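Local coordinates for type-2Aa cytolytic delta-endotoxin (Bacillus thuringiensis serovar kyushuensis, PDB 1CBY), which kills the larvae of dipteran insects by making pores in the epithelial cell membrane of the midgut, at residues Leu187-Glu192 and Val215-Leu220; Val193-Glu198 and Ala211-Lys216. All blocks are in the same frame, centred on the assembly; numbering follows the deposited sequence.

Interaction 1: Leu187-Glu192 and Val215-Leu220; sequences LPLAFE and VKMKAL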
ATOM      1  N   LEU A 187      -8.317  14.375   2.379  1.00 23.25           N
ATOM      2  CA  LEU A 187      -9.184  14.268   1.216  1.00 27.80           C
ATOM      3  C   LEU A 187     -10.029  12.989   1.183  1.00 28.44           C
ATOM      4  O   LEU A 187      -9.564  11.935   0.731  1.00 28.74           O
ATOM      5  CB  LEU A 187      -8.342  14.356  -0.065  1.00 31.92           C
ATOM      6  CG  LEU A 187      -8.912  14.976  -1.351  1.00 32.34           C
ATOM      7  CD1 LEU A 187      -7.902  14.792  -2.467  1.00 29.04           C
ATOM      8  CD2 LEU A 187     -10.230  14.344  -1.752  1.00 31.81           C
ATOM      9  N   PRO A 188     -11.247  13.040   1.751  1.00 29.51           N
ATOM     10  CA  PRO A 188     -12.140  11.876   1.752  1.00 25.31           C
ATOM     11  C   PRO A 188     -12.673  11.766   0.330  1.00 25.17           C
ATOM     12  O   PRO A 188     -13.367  12.666  -0.147  1.00 29.32           O
ATOM     13  CB  PRO A 188     -13.256  12.307   2.711  1.00 20.21           C
ATOM     14  CG  PRO A 188     -12.566  13.225   3.641  1.00 25.89           C
ATOM     15  CD  PRO A 188     -11.742  14.059   2.686  1.00 31.11           C
ATOM     16  N   LEU A 189     -12.327  10.682  -0.350  1.00 24.89           N
ATOM     17  CA  LEU A 189     -12.741  10.465  -1.733  1.00 26.46           C
ATOM     18  C   LEU A 189     -13.555   9.182  -1.901  1.00 26.05           C
ATOM     19  O   LEU A 189     -13.131   8.110  -1.475  1.00 26.71           O
ATOM     20  CB  LEU A 189     -11.494  10.393  -2.617  1.00 26.18           C
ATOM     21  CG  LEU A 189     -11.659  10.078  -4.100  1.00 29.64           C
ATOM     22  CD1 LEU A 189     -12.285  11.266  -4.810  1.00 35.09           C
ATOM     23  CD2 LEU A 189     -10.299   9.756  -4.694  1.00 31.07           C
ATOM     24  N   ALA A 190     -14.710   9.281  -2.546  1.00 23.62           N
ATOM     25  CA  ALA A 190     -15.549   8.110  -2.766  1.00 20.60           C
ATOM     26  C   ALA A 190     -16.068   8.082  -4.191  1.00 22.00           C
ATOM     27  O   ALA A 190     -16.605   9.073  -4.693  1.00 25.60           O
ATOM     28  CB  ALA A 190     -16.704   8.095  -1.787  1.00 16.42           C
ATOM     29  N   PHE A 191     -15.877   6.949  -4.849  1.00 22.33           N
ATOM     30  CA  PHE A 191     -16.323   6.765  -6.217  1.00 25.28           C
ATOM     31  C   PHE A 191     -17.516   5.820  -6.274  1.00 25.09           C
ATOM     32  O   PHE A 191     -17.534   4.792  -5.597  1.00 26.42           O
ATOM     33  CB  PHE A 191     -15.211   6.132  -7.061  1.00 28.79           C
ATOM     34  CG  PHE A 191     -14.072   7.050  -7.383  1.00 29.64           C
ATOM     35  CD1 PHE A 191     -14.260   8.152  -8.214  1.00 32.67           C
ATOM     36  CD2 PHE A 191     -12.794   6.780  -6.908  1.00 28.68           C
ATOM     37  CE1 PHE A 191     -13.188   8.969  -8.570  1.00 30.51           C
ATOM     38  CE2 PHE A 191     -11.715   7.590  -7.258  1.00 34.02           C
ATOM     39  CZ  PHE A 191     -11.915   8.687  -8.093  1.00 30.96           C
ATOM     40  N   GLU A 192     -18.514   6.176  -7.071  1.00 25.93           N
ATOM     41  CA  GLU A 192     -19.667   5.313  -7.279  1.00 26.68           C
ATOM     42  C   GLU A 192     -19.458   4.864  -8.716  1.00 26.28           C
ATOM     43  O   GLU A 192     -19.640   5.647  -9.646  1.00 32.84           O
ATOM     44  CB  GLU A 192     -20.975   6.086  -7.148  1.00 27.27           C
ATOM     45  CG  GLU A 192     -21.280   6.554  -5.735  1.00 38.31           C
ATOM     46  CD  GLU A 192     -22.695   7.092  -5.581  1.00 42.82           C
ATOM     47  OE1 GLU A 192     -23.499   6.965  -6.533  1.00 42.58           O
ATOM     48  OE2 GLU A 192     -23.008   7.636  -4.500  1.00 43.21           O
ATOM     49  N   VAL A 215     -19.084   7.046 -13.685  1.00 28.31           N
ATOM     50  CA  VAL A 215     -18.353   7.247 -12.451  1.00 22.75           C
ATOM     51  C   VAL A 215     -18.754   8.543 -11.789  1.00 23.06           C
ATOM     52  O   VAL A 215     -18.648   9.610 -12.392  1.00 28.55           O
ATOM     53  CB  VAL A 215     -16.817   7.287 -12.705  1.00 22.41           C
ATOM     54  CG1 VAL A 215     -16.066   7.605 -11.416  1.00 17.34           C
ATOM     55  CG2 VAL A 215     -16.334   5.965 -13.284  1.00 22.82           C
ATOM     56  N   LYS A 216     -19.254   8.446 -10.566  1.00 25.37           N
ATOM     57  CA  LYS A 216     -19.620   9.629  -9.811  1.00 26.08           C
ATOM     58  C   LYS A 216     -18.549   9.769  -8.741  1.00 23.55           C
ATOM     59  O   LYS A 216     -18.073   8.767  -8.202  1.00 24.11           O
ATOM     60  CB  LYS A 216     -21.004   9.499  -9.179  1.00 29.27           C
ATOM     61  CG  LYS A 216     -21.379  10.727  -8.368  1.00 38.49           C
ATOM     62  CD  LYS A 216     -22.857  10.826  -8.108  1.00 41.54           C
ATOM     63  CE  LYS A 216     -23.152  12.101  -7.355  1.00 43.39           C
ATOM     64  NZ  LYS A 216     -24.603  12.255  -7.096  1.00 60.38           N
ATOM     65  N   MET A 217     -18.157  11.002  -8.453  1.00 25.49           N
ATOM     66  CA  MET A 217     -17.114  11.259  -7.473  1.00 27.08           C
ATOM     67  C   MET A 217     -17.601  12.219  -6.394  1.00 27.02           C
ATOM     68  O   MET A 217     -18.274  13.211  -6.689  1.00 32.40           O
ATOM     69  CB  MET A 217     -15.893  11.839  -8.193  1.00 33.15           C
ATOM     70  CG  MET A 217     -14.628  11.925  -7.365  1.00 40.73           C
ATOM     71  SD  MET A 217     -13.201  12.462  -8.346  1.00 36.40           S
ATOM     72  CE  MET A 217     -12.635  13.844  -7.381  1.00 40.75           C
ATOM     73  N   LYS A 218     -17.302  11.894  -5.142  1.00 27.99           N
ATOM     74  CA  LYS A 218     -17.686  12.724  -4.001  1.00 27.16           C
ATOM     75  C   LYS A 218     -16.411  12.966  -3.215  1.00 20.02           C
ATOM     76  O   LYS A 218     -15.791  12.022  -2.720  1.00 19.80           O
ATOM     77  CB  LYS A 218     -18.728  12.004  -3.142  1.00 31.05           C
ATOM     78  CG  LYS A 218     -20.075  11.851  -3.830  1.00 36.06           C
ATOM     79  CD  LYS A 218     -20.974  10.854  -3.116  1.00 50.52           C
ATOM     80  CE  LYS A 218     -20.484   9.429  -3.321  1.00 55.95           C
ATOM     81  NZ  LYS A 218     -21.303   8.438  -2.569  1.00 56.02           N
ATOM     82  N   ALA A 219     -16.000  14.227  -3.138  1.00 18.92           N
ATOM     83  CA  ALA A 219     -14.765  14.580  -2.453  1.00 19.11           C
ATOM     84  C   ALA A 219     -14.755  16.002  -1.920  1.00 21.57           C
ATOM     85  O   ALA A 219     -15.485  16.876  -2.399  1.00 22.72           O
ATOM     86  CB  ALA A 219     -13.588  14.396  -3.397  1.00 13.19           C
ATOM     87  N   LEU A 220     -13.914  16.221  -0.919  1.00 20.80           N
ATOM     88  CA  LEU A 220     -13.752  17.531  -0.323  1.00 19.44           C
ATOM     89  C   LEU A 220     -12.383  17.553   0.329  1.00 22.36           C
ATOM     90  O   LEU A 220     -11.930  16.536   0.861  1.00 21.52           O
ATOM     91  CB  LEU A 220     -14.841  17.822   0.713  1.00 18.28           C
ATOM     92  CG  LEU A 220     -14.753  17.213   2.111  1.00 25.76           C
ATOM     93  CD1 LEU A 220     -15.689  17.962   3.030  1.00 31.72           C
ATOM     94  CD2 LEU A 220     -15.102  15.738   2.076  1.00 34.58           C
TER
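Phe-191 lays its ring alongside the side chain of Met-217 on the neighbouring strand, the two pointing the same way from a non-hydrogen-bonded antiparallel pair. The sulfur SD of Met-217 sits 4.6 Å from the centroid of the Phe-191 ring in an oblique Met-aromatic contact. With chi1 at -73°, the ring of Phe-191 swings to the side of its own backbone N, which brings CD1 to 3.7 Å from CG1 of Val-215. CD1 of Leu-189 lies over one face of the same ring, offset toward its rim, and also packs 3.5 Å from CG of Met-217. Ala-219 is small enough to receive that methyl and CD2 of Leu-187 against its CB. The flexible methionine and the branched leucines suit this apolar face, where Ile-117 and Ile-118 of helix 107-122 add to the packing.

The other face is built differently. Lys-218 bends at chi3, passing the short side chain of Ala-190, and NZ of Lys-218 forms a salt bridge of 2.7 Å with OE2 of Glu-192 through the anti lone pair of that oxygen. Lys-218 is buried, and a second hydrogen bond from its NZ to the carbonyl oxygen of Phe-75 helps satisfy the ammonium; the pairing with Glu-192 probably favours its charged form. Farther along, Pro-188 meets CD2 of Leu-220 through its ring carbons. Main-chain bonds join Ala-190 with Lys-218 and Glu-192 with Lys-216 in both directions, the N of Lys-216 standing 3.0 Å from the O of Glu-192 at a nearly straight 171°. Segments 187-192 and 215-220 run at 160° to one another: a twisted antiparallel pair inside the mixed sheet, with a helix-covered apolar face, in the alpha/beta fold of the Cyt toxins.

Interaction 2: Val193-Glu198 and Ala211-Lys216; sequences VSVDVE and ARYEVK
Residues Val-193 to Val-195 run antiparallel to Ala-211 to Lys-216 at 168°, with Ser-194 and Glu-214 exchanging two main-chain hydrogen bonds between flanking non-hydrogen-bonded pairs. On the apolar face Val-195 lies side by side with Tyr-213 and sets both methyls on one side of its ring: CG1 of Val-195 over the face in a CH-pi contact, CG2 3.5 Å from CE1 of Tyr-213. Val-193 approaches the same ring at its edge, in plane, CG1 of Val-193 being 3.9 Å from CE1 of Tyr-213. Beta-branched valines suit an extended strand; Val-195 offers the ring two methyls, Val-193 one. Met-110 of helix 107-122 also touches Tyr-213.

On the opposite face Ser-194 and Glu-214 meet through their CB atoms, and OG of Ser-194 turns to another partner, Asn-164.

Where the strand 183-195 gives out, Asp-196 takes over. Its carboxylate stands between its own N and carbonyl carbon (chi1 68°), and OD1 of Asp-196 accepts a hydrogen bond from N of Arg-212 at 2.9 Å, the N-H coming from well above the carboxylate plane. The return bond from N of Asp-196 to O of Arg-212 is weak. The guanidinium leads away, so Asp-196 grips the main chain of Arg-212 and forms no salt bridge with it: a side-chain acceptor continues the pairing just past the strand's end.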
ATOM      1  N   VAL A 193     -18.991   3.634  -8.888  1.00 26.72           N
ATOM      2  CA  VAL A 193     -18.701   3.088 -10.212  1.00 24.28           C
ATOM      3  C   VAL A 193     -19.768   2.137 -10.759  1.00 24.23           C
ATOM      4  O   VAL A 193     -20.335   1.330 -10.023  1.00 26.46           O
ATOM      5  CB  VAL A 193     -17.344   2.347 -10.190  1.00 21.80           C
ATOM      6  CG1 VAL A 193     -16.951   1.886 -11.594  1.00 17.25           C
ATOM      7  CG2 VAL A 193     -16.277   3.238  -9.584  1.00 20.17           C
ATOM      8  N   SER A 194     -20.013   2.230 -12.060  1.00 27.88           N
ATOM      9  CA  SER A 194     -20.974   1.380 -12.750  1.00 31.63           C
ATOM     10  C   SER A 194     -20.331   1.013 -14.091  1.00 33.83           C
ATOM     11  O   SER A 194     -19.800   1.887 -14.786  1.00 34.17           O
ATOM     12  CB  SER A 194     -22.288   2.136 -12.967  1.00 34.16           C
ATOM     13  OG  SER A 194     -23.239   1.353 -13.670  1.00 46.17           O
ATOM     14  N   VAL A 195     -20.330  -0.279 -14.418  1.00 31.93           N
ATOM     15  CA  VAL A 195     -19.731  -0.768 -15.659  1.00 32.42           C
ATOM     16  C   VAL A 195     -20.715  -1.642 -16.430  1.00 36.64           C
ATOM     17  O   VAL A 195     -21.444  -2.439 -15.839  1.00 40.44           O
ATOM     18  CB  VAL A 195     -18.468  -1.620 -15.391  1.00 30.01           C
ATOM     19  CG1 VAL A 195     -17.629  -1.718 -16.650  1.00 28.27           C
ATOM     20  CG2 VAL A 195     -17.655  -1.044 -14.255  1.00 32.99           C
ATOM     21  N   ASP A 196     -20.687  -1.541 -17.753  1.00 36.38           N
ATOM     22  CA  ASP A 196     -21.582  -2.320 -18.599  1.00 38.08           C
ATOM     23  C   ASP A 196     -21.144  -3.771 -18.813  1.00 37.23           C
ATOM     24  O   ASP A 196     -21.333  -4.319 -19.896  1.00 40.23           O
ATOM     25  CB  ASP A 196     -21.772  -1.625 -19.956  1.00 44.61           C
ATOM     26  CG  ASP A 196     -20.505  -1.619 -20.805  1.00 50.48           C
ATOM     27  OD1 ASP A 196     -19.393  -1.525 -20.240  1.00 55.93           O
ATOM     28  OD2 ASP A 196     -20.622  -1.703 -22.046  1.00 52.65           O
ATOM     29  N   VAL A 197     -20.543  -4.389 -17.801  1.00 34.56           N
ATOM     30  CA  VAL A 197     -20.109  -5.783 -17.923  1.00 35.36           C
ATOM     31  C   VAL A 197     -20.361  -6.565 -16.638  1.00 35.85           C
ATOM     32  O   VAL A 197     -20.799  -6.001 -15.635  1.00 31.18           O
ATOM     33  CB  VAL A 197     -18.607  -5.926 -18.335  1.00 32.82           C
ATOM     34  CG1 VAL A 197     -18.378  -5.386 -19.735  1.00 32.20           C
ATOM     35  CG2 VAL A 197     -17.709  -5.225 -17.349  1.00 37.37           C
ATOM     36  N   GLU A 198     -20.108  -7.869 -16.692  1.00 38.89           N
ATOM     37  CA  GLU A 198     -20.306  -8.747 -15.546  1.00 42.13           C
ATOM     38  C   GLU A 198     -19.070  -8.817 -14.656  1.00 37.81           C
ATOM     39  O   GLU A 198     -17.940  -8.889 -15.145  1.00 31.56           O
ATOM     40  CB  GLU A 198     -20.712 -10.152 -16.013  1.00 48.00           C
ATOM     41  CG  GLU A 198     -19.726 -10.816 -16.971  1.00 56.17           C
ATOM     42  CD  GLU A 198     -20.204 -12.167 -17.468  1.00 60.83           C
ATOM     43  OE1 GLU A 198     -21.309 -12.229 -18.046  1.00 66.80           O
ATOM     44  OE2 GLU A 198     -19.472 -13.165 -17.292  1.00 62.39           O
ATOM     45  N   ALA A 211     -14.461  -0.062 -21.477  1.00 35.56           N
ATOM     46  CA  ALA A 211     -15.830  -0.391 -21.103  1.00 32.86           C
ATOM     47  C   ALA A 211     -16.601   0.905 -20.917  1.00 35.06           C
ATOM     48  O   ALA A 211     -16.002   1.963 -20.710  1.00 35.99           O
ATOM     49  CB  ALA A 211     -15.852  -1.210 -19.813  1.00 25.76           C
ATOM     50  N   ARG A 212     -17.917   0.834 -21.084  1.00 38.24           N
ATOM     51  CA  ARG A 212     -18.781   1.995 -20.902  1.00 37.11           C
ATOM     52  C   ARG A 212     -18.833   2.212 -19.394  1.00 34.29           C
ATOM     53  O   ARG A 212     -19.287   1.341 -18.649  1.00 35.56           O
ATOM     54  CB  ARG A 212     -20.173   1.709 -21.481  1.00 43.86           C
ATOM     55  CG  ARG A 212     -21.309   2.590 -20.975  1.00 53.33           C
ATOM     56  CD  ARG A 212     -21.267   4.005 -21.516  1.00 64.41           C
ATOM     57  NE  ARG A 212     -22.514   4.707 -21.214  1.00 76.28           N
ATOM     58  CZ  ARG A 212     -22.711   6.012 -21.375  1.00 82.38           C
ATOM     59  NH1 ARG A 212     -21.743   6.790 -21.839  1.00 84.81           N
ATOM     60  NH2 ARG A 212     -23.886   6.544 -21.069  1.00 87.91           N
ATOM     61  N   TYR A 213     -18.268   3.330 -18.954  1.00 31.70           N
ATOM     62  CA  TYR A 213     -18.211   3.676 -17.546  1.00 27.20           C
ATOM     63  C   TYR A 213     -19.083   4.848 -17.136  1.00 31.62           C
ATOM     64  O   TYR A 213     -19.289   5.802 -17.895  1.00 31.43           O
ATOM     65  CB  TYR A 213     -16.773   4.002 -17.140  1.00 15.20           C
ATOM     66  CG  TYR A 213     -15.949   2.812 -16.728  1.00 13.95           C
ATOM     67  CD1 TYR A 213     -15.936   2.378 -15.404  1.00 15.91           C
ATOM     68  CD2 TYR A 213     -15.165   2.127 -17.651  1.00 12.03           C
ATOM     69  CE1 TYR A 213     -15.164   1.288 -15.011  1.00 10.01           C
ATOM     70  CE2 TYR A 213     -14.387   1.035 -17.265  1.00 12.23           C
ATOM     71  CZ  TYR A 213     -14.398   0.623 -15.944  1.00  9.24           C
ATOM     72  OH  TYR A 213     -13.670  -0.477 -15.567  1.00 21.40           O
ATOM     73  N   GLU A 214     -19.594   4.744 -15.915  1.00 35.64           N
ATOM     74  CA  GLU A 214     -20.397   5.778 -15.281  1.00 39.87           C
ATOM     75  C   GLU A 214     -19.695   5.896 -13.933  1.00 36.85           C
ATOM     76  O   GLU A 214     -19.639   4.929 -13.167  1.00 37.69           O
ATOM     77  CB  GLU A 214     -21.851   5.337 -15.109  0.50 42.17           C
ATOM     78  CG  GLU A 214     -22.711   6.299 -14.284  0.50 45.27           C
ATOM     79  CD  GLU A 214     -22.688   7.729 -14.805  0.50 43.64           C
ATOM     80  OE1 GLU A 214     -23.459   8.038 -15.737  0.50 47.80           O
ATOM     81  OE2 GLU A 214     -21.908   8.545 -14.271  0.50 39.98           O
ATOM     82  N   VAL A 215     -19.084   7.046 -13.685  1.00 28.31           N
ATOM     83  CA  VAL A 215     -18.353   7.247 -12.451  1.00 22.75           C
ATOM     84  C   VAL A 215     -18.754   8.543 -11.789  1.00 23.06           C
ATOM     85  O   VAL A 215     -18.648   9.610 -12.392  1.00 28.55           O
ATOM     86  CB  VAL A 215     -16.817   7.287 -12.705  1.00 22.41           C
ATOM     87  CG1 VAL A 215     -16.066   7.605 -11.416  1.00 17.34           C
ATOM     88  CG2 VAL A 215     -16.334   5.965 -13.284  1.00 22.82           C
ATOM     89  N   LYS A 216     -19.254   8.446 -10.566  1.00 25.37           N
ATOM     90  CA  LYS A 216     -19.620   9.629  -9.811  1.00 26.08           C
ATOM     91  C   LYS A 216     -18.549   9.769  -8.741  1.00 23.55           C
ATOM     92  O   LYS A 216     -18.073   8.767  -8.202  1.00 24.11           O
ATOM     93  CB  LYS A 216     -21.004   9.499  -9.179  1.00 29.27           C
ATOM     94  CG  LYS A 216     -21.379  10.727  -8.368  1.00 38.49           C
ATOM     95  CD  LYS A 216     -22.857  10.826  -8.108  1.00 41.54           C
ATOM     96  CE  LYS A 216     -23.152  12.101  -7.355  1.00 43.39           C
ATOM     97  NZ  LYS A 216     -24.603  12.255  -7.096  1.00 60.38           N
TER

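Interactions 1 and 2 are consecutive lengths of one antiparallel pairing between strands 183-195 and 210-225, their centres about 15 Å apart, and they share Val-215 and Lys-216. Val-215 joins the two contacts on the apolar face, using a different methyl in each, so that face continues from one contact to the next, packed partly by helix 107-122 and partly by loop residues such as Phe-143. Interaction 1 is buried, about 8 Å from the centre of the chain to its own centre; interaction 2, at about 20 Å, is only partly buried and reaches the end of strand 183-195. Both lie away from the proteolytic processing stops at Ser-38 and Ser-228.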